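Local atomic coordinates of glycosyl hydrolase family 2, TIM barrel domain protein (Parabacteroides merdae ATCC 43184, PDB entry 6DXU), a protein that probably hydrolyses beta-glucuronides as a gut bacterial beta-glucuronidase of glycoside hydrolase family 2. Residues F362-H367 with L511-G516; G491-Y496 with I572-K577; V568-D573 with Q684-A689. All coordinates share one frame; numbering follows the deposited sequence.

Contact 1 of 3, residues F362-H367 with L511-G516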
# COMPACT_ATOMS: atom_id res chain seq x y z
N PHE D 362 17.86 -44.24 -10.81
CA PHE D 362 18.10 -42.82 -10.59
C PHE D 362 17.04 -42.04 -11.34
O PHE D 362 16.68 -42.40 -12.47
CB PHE D 362 19.50 -42.42 -11.05
CG PHE D 362 19.76 -40.94 -11.02
CD1 PHE D 362 19.71 -40.23 -9.83
CD2 PHE D 362 20.08 -40.26 -12.19
CE1 PHE D 362 19.95 -38.85 -9.82
CE2 PHE D 362 20.32 -38.91 -12.19
CZ PHE D 362 20.25 -38.19 -11.00
N ILE D 363 16.55 -40.95 -10.75
CA ILE D 363 15.59 -40.11 -11.44
C ILE D 363 15.85 -38.66 -11.08
O ILE D 363 16.14 -38.32 -9.92
CB ILE D 363 14.13 -40.53 -11.12
CG1 ILE D 363 13.14 -39.78 -12.03
CG2 ILE D 363 13.79 -40.32 -9.64
CD1 ILE D 363 11.70 -40.31 -11.95
N ARG D 364 15.77 -37.80 -12.08
CA ARG D 364 15.68 -36.36 -11.87
C ARG D 364 14.22 -35.98 -12.07
O ARG D 364 13.64 -36.27 -13.12
CB ARG D 364 16.60 -35.63 -12.85
CG ARG D 364 16.47 -34.09 -12.87
CD ARG D 364 17.56 -33.49 -13.73
NE ARG D 364 17.35 -32.06 -13.99
CZ ARG D 364 17.18 -31.52 -15.19
NH1 ARG D 364 17.18 -32.27 -16.29
NH2 ARG D 364 17.02 -30.20 -15.30
N LEU D 365 13.61 -35.37 -11.05
CA LEU D 365 12.15 -35.24 -10.99
C LEU D 365 11.66 -34.03 -11.80
O LEU D 365 10.96 -33.15 -11.31
CB LEU D 365 11.68 -35.18 -9.54
CG LEU D 365 11.89 -36.49 -8.78
CD1 LEU D 365 11.52 -36.35 -7.30
CD2 LEU D 365 11.04 -37.59 -9.41
N GLY D 366 12.01 -34.03 -13.09
CA GLY D 366 11.63 -32.92 -13.93
C GLY D 366 12.27 -31.66 -13.41
O GLY D 366 13.41 -31.67 -12.92
N HIS D 367 11.54 -30.55 -13.47
CA HIS D 367 12.10 -29.25 -13.12
C HIS D 367 11.50 -28.69 -11.83
O HIS D 367 11.54 -27.46 -11.63
CB HIS D 367 11.91 -28.27 -14.28
CG HIS D 367 12.52 -28.75 -15.56
ND1 HIS D 367 13.82 -29.18 -15.65
CD2 HIS D 367 11.98 -28.92 -16.80
CE1 HIS D 367 14.08 -29.56 -16.89
NE2 HIS D 367 12.98 -29.41 -17.60
N LEU D 511 27.71 -35.24 -14.28
CA LEU D 511 26.56 -36.14 -14.29
C LEU D 511 25.67 -35.70 -15.43
O LEU D 511 25.26 -34.54 -15.46
CB LEU D 511 25.81 -36.09 -12.95
CG LEU D 511 24.49 -36.85 -12.90
CD1 LEU D 511 24.71 -38.28 -13.34
CD2 LEU D 511 23.92 -36.84 -11.49
N HIS D 512 25.41 -36.59 -16.38
CA HIS D 512 24.77 -36.22 -17.64
C HIS D 512 23.26 -36.40 -17.51
O HIS D 512 22.77 -37.53 -17.51
CB HIS D 512 25.35 -37.07 -18.77
CG HIS D 512 24.66 -36.90 -20.09
ND1 HIS D 512 24.85 -37.77 -21.14
CD2 HIS D 512 23.80 -35.95 -20.54
CE1 HIS D 512 24.13 -37.37 -22.17
NE2 HIS D 512 23.49 -36.27 -21.84
N VAL D 513 22.50 -35.31 -17.40
CA VAL D 513 21.04 -35.44 -17.38
C VAL D 513 20.44 -34.84 -18.65
O VAL D 513 20.78 -33.71 -19.03
CB VAL D 513 20.41 -34.84 -16.11
CG1 VAL D 513 20.74 -35.72 -14.89
CG2 VAL D 513 20.82 -33.40 -15.91
N GLU D 514 19.55 -35.61 -19.28
CA GLU D 514 18.79 -35.34 -20.50
C GLU D 514 19.54 -35.81 -21.73
O GLU D 514 20.61 -35.28 -22.08
CB GLU D 514 18.39 -33.86 -20.66
CG GLU D 514 17.55 -33.33 -19.50
CD GLU D 514 16.89 -32.00 -19.79
OE1 GLU D 514 16.68 -31.68 -20.99
OE2 GLU D 514 16.57 -31.27 -18.83
N TRP D 515 18.98 -36.81 -22.38
CA TRP D 515 19.38 -37.26 -23.71
C TRP D 515 18.23 -38.09 -24.24
O TRP D 515 17.31 -38.45 -23.49
CB TRP D 515 20.70 -38.06 -23.68
CG TRP D 515 20.71 -39.31 -22.81
CD1 TRP D 515 20.99 -39.37 -21.46
CD2 TRP D 515 20.44 -40.67 -23.22
NE1 TRP D 515 20.92 -40.68 -21.02
CE2 TRP D 515 20.59 -41.49 -22.08
CE3 TRP D 515 20.11 -41.26 -24.45
CZ2 TRP D 515 20.39 -42.88 -22.12
CZ3 TRP D 515 19.91 -42.64 -24.49
CH2 TRP D 515 20.05 -43.44 -23.33
N GLY D 516 18.28 -38.40 -25.53
CA GLY D 516 17.25 -39.22 -26.15
C GLY D 516 16.79 -38.73 -27.50
O GLY D 516 17.56 -38.08 -28.22
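Arg364 and Glu514 meet in a buried salt bridge in which Arg364 NH1 lies 2.8 Å from Glu514 OE2. The N-H points almost straight at the oxygen (170°), and the guanidinium and carboxylate planes are only 19° apart. OE2 receives it through the anti lone pair, on the side away from its companion oxygen. The same OE2 lies at the edge of the His367 ring, 3.6 Å from CE1, whereas His367 ND1 bonds to Glu388. Next to the bridge, Val513 stands at about a right angle to the arginine chain and packs its CG2 3.9 Å from Arg364 CD. Arg364 runs out extended, with CG anti to the backbone N (chi1 172°), and this carries its guanidinium to the carboxylate. Glu388 binds NE, Asn429 binds NH2 and His331 also binds NH1, which together fix the rotation of the group. Further back along the two strands, Phe362 CZ meets Leu511 CD2 at 3.9 Å, while Val513 CG1 lies at the phenyl edge. The contact spans the interior of the TIM barrel near the C-terminal ends of strands 362-364 and 512-513, where such barrels carry their active sites; strands 323-331 and 587-589 stand between the two in the sheet.

Contact 2 of 3, residues G491-Y496 with I572-K577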
# COMPACT_ATOMS: atom_id res chain seq x y z
N GLY D 491 24.44 -33.36 -34.15
CA GLY D 491 25.38 -34.42 -34.41
C GLY D 491 24.79 -35.81 -34.58
O GLY D 491 23.60 -36.00 -34.85
N VAL D 492 25.65 -36.79 -34.37
CA VAL D 492 25.30 -38.19 -34.56
C VAL D 492 25.47 -38.91 -33.23
O VAL D 492 26.31 -38.54 -32.41
CB VAL D 492 26.17 -38.83 -35.66
CG1 VAL D 492 25.94 -38.11 -36.98
CG2 VAL D 492 27.66 -38.78 -35.26
N PHE D 493 24.64 -39.93 -33.00
CA PHE D 493 24.71 -40.51 -31.67
C PHE D 493 25.97 -41.33 -31.45
O PHE D 493 26.31 -41.61 -30.30
CB PHE D 493 23.43 -41.31 -31.34
CG PHE D 493 23.11 -42.48 -32.26
CD1 PHE D 493 21.94 -42.47 -33.02
CD2 PHE D 493 23.90 -43.62 -32.29
CE1 PHE D 493 21.60 -43.55 -33.84
CE2 PHE D 493 23.57 -44.70 -33.11
CZ PHE D 493 22.41 -44.66 -33.88
N THR D 494 26.70 -41.70 -32.51
CA THR D 494 27.98 -42.38 -32.29
C THR D 494 29.04 -41.46 -31.68
O THR D 494 30.09 -41.96 -31.27
CB THR D 494 28.50 -42.98 -33.60
OG1 THR D 494 28.48 -41.97 -34.62
CG2 THR D 494 27.64 -44.14 -34.04
N ASP D 495 28.79 -40.15 -31.61
CA ASP D 495 29.68 -39.22 -30.91
C ASP D 495 29.42 -39.14 -29.40
O ASP D 495 30.13 -38.39 -28.72
CB ASP D 495 29.58 -37.83 -31.52
CG ASP D 495 30.36 -37.70 -32.82
OD1 ASP D 495 31.15 -38.61 -33.13
OD2 ASP D 495 30.20 -36.68 -33.51
N TYR D 496 28.45 -39.88 -28.87
CA TYR D 496 28.05 -39.73 -27.47
C TYR D 496 29.24 -39.90 -26.52
O TYR D 496 29.47 -39.06 -25.65
CB TYR D 496 26.94 -40.74 -27.14
CG TYR D 496 26.81 -41.03 -25.65
CD1 TYR D 496 27.18 -42.27 -25.13
CD2 TYR D 496 26.35 -40.05 -24.78
CE1 TYR D 496 27.07 -42.54 -23.77
CE2 TYR D 496 26.25 -40.30 -23.43
CZ TYR D 496 26.61 -41.54 -22.93
OH TYR D 496 26.50 -41.79 -21.58
N ILE D 572 19.12 -45.31 -28.46
CA ILE D 572 19.23 -45.71 -27.06
C ILE D 572 20.18 -46.89 -26.92
O ILE D 572 21.04 -46.93 -26.02
CB ILE D 572 17.84 -46.04 -26.49
CG1 ILE D 572 17.01 -44.74 -26.40
CG2 ILE D 572 17.95 -46.74 -25.12
CD1 ILE D 572 15.51 -44.99 -26.20
N ASP D 573 20.02 -47.90 -27.79
CA ASP D 573 20.90 -49.06 -27.84
C ASP D 573 22.36 -48.62 -27.82
O ASP D 573 23.16 -49.10 -27.01
CB ASP D 573 20.56 -49.86 -29.11
CG ASP D 573 21.26 -51.21 -29.22
OD1 ASP D 573 22.21 -51.52 -28.47
OD2 ASP D 573 20.82 -51.98 -30.10
N TRP D 574 22.70 -47.67 -28.68
CA TRP D 574 24.08 -47.20 -28.77
C TRP D 574 24.55 -46.60 -27.45
O TRP D 574 25.61 -46.98 -26.93
CB TRP D 574 24.20 -46.16 -29.89
CG TRP D 574 25.60 -45.68 -30.03
CD1 TRP D 574 26.17 -44.59 -29.42
CD2 TRP D 574 26.65 -46.32 -30.76
NE1 TRP D 574 27.49 -44.49 -29.76
CE2 TRP D 574 27.82 -45.54 -30.58
CE3 TRP D 574 26.72 -47.46 -31.57
CZ2 TRP D 574 29.03 -45.87 -31.18
CZ3 TRP D 574 27.93 -47.79 -32.16
CH2 TRP D 574 29.07 -46.99 -31.96
N HIS D 575 23.78 -45.66 -26.89
CA HIS D 575 24.16 -45.03 -25.63
C HIS D 575 24.43 -46.07 -24.54
O HIS D 575 25.41 -45.99 -23.80
CB HIS D 575 23.07 -44.07 -25.15
CG HIS D 575 23.07 -42.73 -25.83
ND1 HIS D 575 22.65 -42.55 -27.12
CD2 HIS D 575 23.43 -41.51 -25.38
CE1 HIS D 575 22.74 -41.28 -27.45
NE2 HIS D 575 23.21 -40.62 -26.40
N LEU D 576 23.53 -47.05 -24.42
CA LEU D 576 23.63 -48.00 -23.32
C LEU D 576 24.83 -48.92 -23.48
O LEU D 576 25.48 -49.29 -22.49
CB LEU D 576 22.34 -48.81 -23.20
CG LEU D 576 21.13 -47.92 -22.89
CD1 LEU D 576 19.90 -48.76 -22.61
CD2 LEU D 576 21.46 -47.00 -21.71
N LYS D 577 25.15 -49.33 -24.71
CA LYS D 577 26.32 -50.19 -24.85
C LYS D 577 27.61 -49.39 -24.66
O LYS D 577 28.58 -49.92 -24.12
CB LYS D 577 26.27 -50.93 -26.19
CG LYS D 577 26.53 -50.11 -27.40
CD LYS D 577 27.89 -50.43 -27.99
CE LYS D 577 28.10 -49.66 -29.28
NZ LYS D 577 29.53 -49.35 -29.53
O HOH W 1 29.70 -42.98 -28.79
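Trp574 and His575, on the outer barrel helix 565-579, receive Phe493, Thr494 and Tyr496, so the contact joins the turn before helix 496-504, and that helix's first residue, to helix 565-579 on the outside of the TIM barrel. CH-pi packing supplies one part. Thr494 CG2 sits over the six-membered ring of Trp574, 3.7 Å from its centroid and 14° off the ring normal. Lys577 CE lies on the opposite face, so the indole is sandwiched between two aliphatic groups. In a second, looser CH-pi contact, Tyr496 CB stands over a face of the His575 imidazole.

Ring-to-ring contacts form the next group, and both are inclined. His575 CD2 reaches over a face of the Tyr496 ring, 3.3 Å from Tyr496 CD2, with the two planes at 39°. The phenyl plane of Phe493 is inclined 45° to that of the five-membered ring of Trp574, with Phe493 CD2 3.5 Å from Trp574 CG. Its CG lies between the backbone N and the carbonyl carbon, an unusual placement that folds the phenyl toward the helix, where it also touches Leu571 and Tyr686.

Polar groups mostly look outside this interface. His575 ND1 bonds to Leu571 O one turn earlier in its helix, which fixes the imidazole, and Tyr496 OH takes Gln579 NE2. The carbonyl of Phe493 accepts the backbone N of Tyr496, closing the turn. Between the segments the polar link is a water in the plane of the indole: it accepts from Trp574 NE1 at 2.8 Å and donates to Thr494 O at 2.7 Å.

Contact 3 of 3, residues V568-D573 with Q684-A689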
# COMPACT_ATOMS: atom_id res chain seq x y z
N VAL D 568 14.91 -44.17 -32.60
CA VAL D 568 15.27 -43.94 -31.20
C VAL D 568 15.69 -45.24 -30.53
O VAL D 568 16.53 -45.23 -29.62
CB VAL D 568 14.15 -43.22 -30.42
CG1 VAL D 568 13.06 -44.18 -30.01
CG2 VAL D 568 14.74 -42.51 -29.20
N VAL D 569 15.15 -46.37 -30.97
CA VAL D 569 15.60 -47.65 -30.43
C VAL D 569 17.08 -47.85 -30.71
O VAL D 569 17.84 -48.30 -29.84
CB VAL D 569 14.74 -48.79 -31.00
CG1 VAL D 569 15.47 -50.13 -30.90
CG2 VAL D 569 13.42 -48.87 -30.23
N ARG D 570 17.52 -47.48 -31.91
CA ARG D 570 18.93 -47.62 -32.24
C ARG D 570 19.78 -46.60 -31.50
O ARG D 570 20.92 -46.89 -31.12
CB ARG D 570 19.13 -47.50 -33.75
CG ARG D 570 18.54 -48.69 -34.51
CD ARG D 570 18.67 -48.56 -36.01
NE ARG D 570 18.18 -49.78 -36.66
CZ ARG D 570 18.96 -50.72 -37.20
NH1 ARG D 570 20.28 -50.59 -37.18
NH2 ARG D 570 18.41 -51.79 -37.76
N LEU D 571 19.25 -45.39 -31.30
CA LEU D 571 19.97 -44.37 -30.55
C LEU D 571 20.16 -44.78 -29.09
O LEU D 571 21.25 -44.60 -28.52
CB LEU D 571 19.23 -43.03 -30.63
CG LEU D 571 19.82 -41.81 -29.90
CD1 LEU D 571 19.49 -40.54 -30.65
CD2 LEU D 571 19.33 -41.70 -28.44
N ILE D 572 19.12 -45.31 -28.46
CA ILE D 572 19.23 -45.71 -27.06
C ILE D 572 20.18 -46.89 -26.92
O ILE D 572 21.04 -46.93 -26.02
CB ILE D 572 17.84 -46.04 -26.49
CG1 ILE D 572 17.01 -44.74 -26.40
CG2 ILE D 572 17.95 -46.74 -25.12
CD1 ILE D 572 15.51 -44.99 -26.20
N ASP D 573 20.02 -47.90 -27.79
CA ASP D 573 20.90 -49.06 -27.84
C ASP D 573 22.36 -48.62 -27.82
O ASP D 573 23.16 -49.10 -27.01
CB ASP D 573 20.56 -49.86 -29.11
CG ASP D 573 21.26 -51.21 -29.22
OD1 ASP D 573 22.21 -51.52 -28.47
OD2 ASP D 573 20.82 -51.98 -30.10
N GLN D 684 28.36 -55.36 -26.83
CA GLN D 684 29.17 -54.57 -27.74
C GLN D 684 28.95 -54.92 -29.20
O GLN D 684 29.40 -54.17 -30.07
CB GLN D 684 30.65 -54.74 -27.38
CG GLN D 684 30.99 -54.22 -26.00
CD GLN D 684 30.53 -52.78 -25.79
OE1 GLN D 684 30.86 -51.89 -26.58
NE2 GLN D 684 29.77 -52.55 -24.73
N ASP D 685 28.25 -56.02 -29.50
CA ASP D 685 27.95 -56.40 -30.89
C ASP D 685 26.66 -55.71 -31.32
O ASP D 685 25.58 -56.31 -31.37
CB ASP D 685 27.85 -57.92 -31.01
CG ASP D 685 27.61 -58.37 -32.45
OD1 ASP D 685 27.70 -57.54 -33.38
OD2 ASP D 685 27.31 -59.57 -32.63
N TYR D 686 26.79 -54.44 -31.65
CA TYR D 686 25.69 -53.54 -31.96
C TYR D 686 25.20 -53.75 -33.39
O TYR D 686 26.01 -53.90 -34.31
CB TYR D 686 26.16 -52.08 -31.77
CG TYR D 686 25.16 -51.01 -32.16
CD1 TYR D 686 25.14 -50.48 -33.44
CD2 TYR D 686 24.26 -50.51 -31.22
CE1 TYR D 686 24.23 -49.49 -33.79
CE2 TYR D 686 23.34 -49.51 -31.57
CZ TYR D 686 23.33 -49.02 -32.85
OH TYR D 686 22.44 -48.03 -33.20
N PRO D 687 23.88 -53.68 -33.63
CA PRO D 687 22.83 -53.41 -32.63
C PRO D 687 22.20 -54.64 -32.00
O PRO D 687 22.40 -55.76 -32.47
CB PRO D 687 21.79 -52.62 -33.43
CG PRO D 687 21.88 -53.23 -34.81
CD PRO D 687 23.36 -53.55 -35.01
N ALA D 688 21.39 -54.39 -30.97
CA ALA D 688 20.61 -55.42 -30.28
C ALA D 688 21.50 -56.43 -29.55
O ALA D 688 21.09 -57.57 -29.31
CB ALA D 688 19.66 -56.14 -31.25
N ALA D 689 22.70 -56.01 -29.17
CA ALA D 689 23.59 -56.86 -28.36
C ALA D 689 23.78 -58.23 -29.01
O ALA D 689 23.75 -59.27 -28.35
CB ALA D 689 23.05 -57.00 -26.94
O HOH W 2 21.85 -48.38 -35.64
O HOH W 3 24.13 -53.45 -28.95
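The loop 684-689, between strands 674-680 and 692-696 in the DUF4982 region, docks on helix 565-579 of the barrel domain through Tyr686, Pro687 and Ala688, which meet Arg570 and Asp573. The loop contains a cis peptide bond between Tyr686 and Pro687. This bond brings Pro687 CB over the centre of the tyrosine ring, 3.7 Å above its plane, an aromatic-proline packing that commonly accompanies cis proline.

Tyr686 lies across Arg570 at about a right angle. Its hydroxyl donates to the backbone carbonyl Arg570 O at 2.8 Å, arriving from well above the carbonyl plane with a C=O...donor angle of 111°. A water lying in the guanidinium plane connects the same hydroxyl to Arg570 NH1. The far end of that guanidinium is held by a salt bridge from NH2 to Glu657, while NH1 also passes 3.9 Å from Pro687 CG.

Asp573 reaches the loop backbone. With CG anti to the backbone N (chi1 -172°), its carboxylate projects from the helix, and OD2 accepts the amide Ala688 N at 2.6 Å in a nearly straight bond (167°) on the syn lone pair. OD1 receives a second water, which takes the amide of Ala689. Alongside, Asp573 CG packs 3.6 Å from Tyr686 CE2.

Tyr661 and Tyr631 also bond to OD2 and OD1 respectively, so each oxygen of this buried carboxylate has two partners. These four bonds probably favour the ionised form of Asp573. The direct bond to Ala688 N and the water-mediated one to Ala689 N tie the loop backbone to the helix.

Contacts 2 and 3 use overlapping parts of helix 565-579, sharing Ile572 and Asp573, and their centres are about 8 Å apart. Phe493 CZ lies 3.4 Å from Tyr686 OH, Tyr686 meets Trp574 edge-to-face, and Lys577 O lies 2.9 Å from Gln684 NE2, a probable hydrogen bond. Contact 1, centred about 16 Å from contact 2 and 21 Å from contact 3, lies at the C-terminal strand ends, where the active site of this fold is expected, whereas contacts 2 and 3 lie on the outer helix. Trp515 leads from one to the other: its ring stacks on His575, with Trp515 CZ3 3.4 Å from His575 CG, and also touches Leu571 and Ile572.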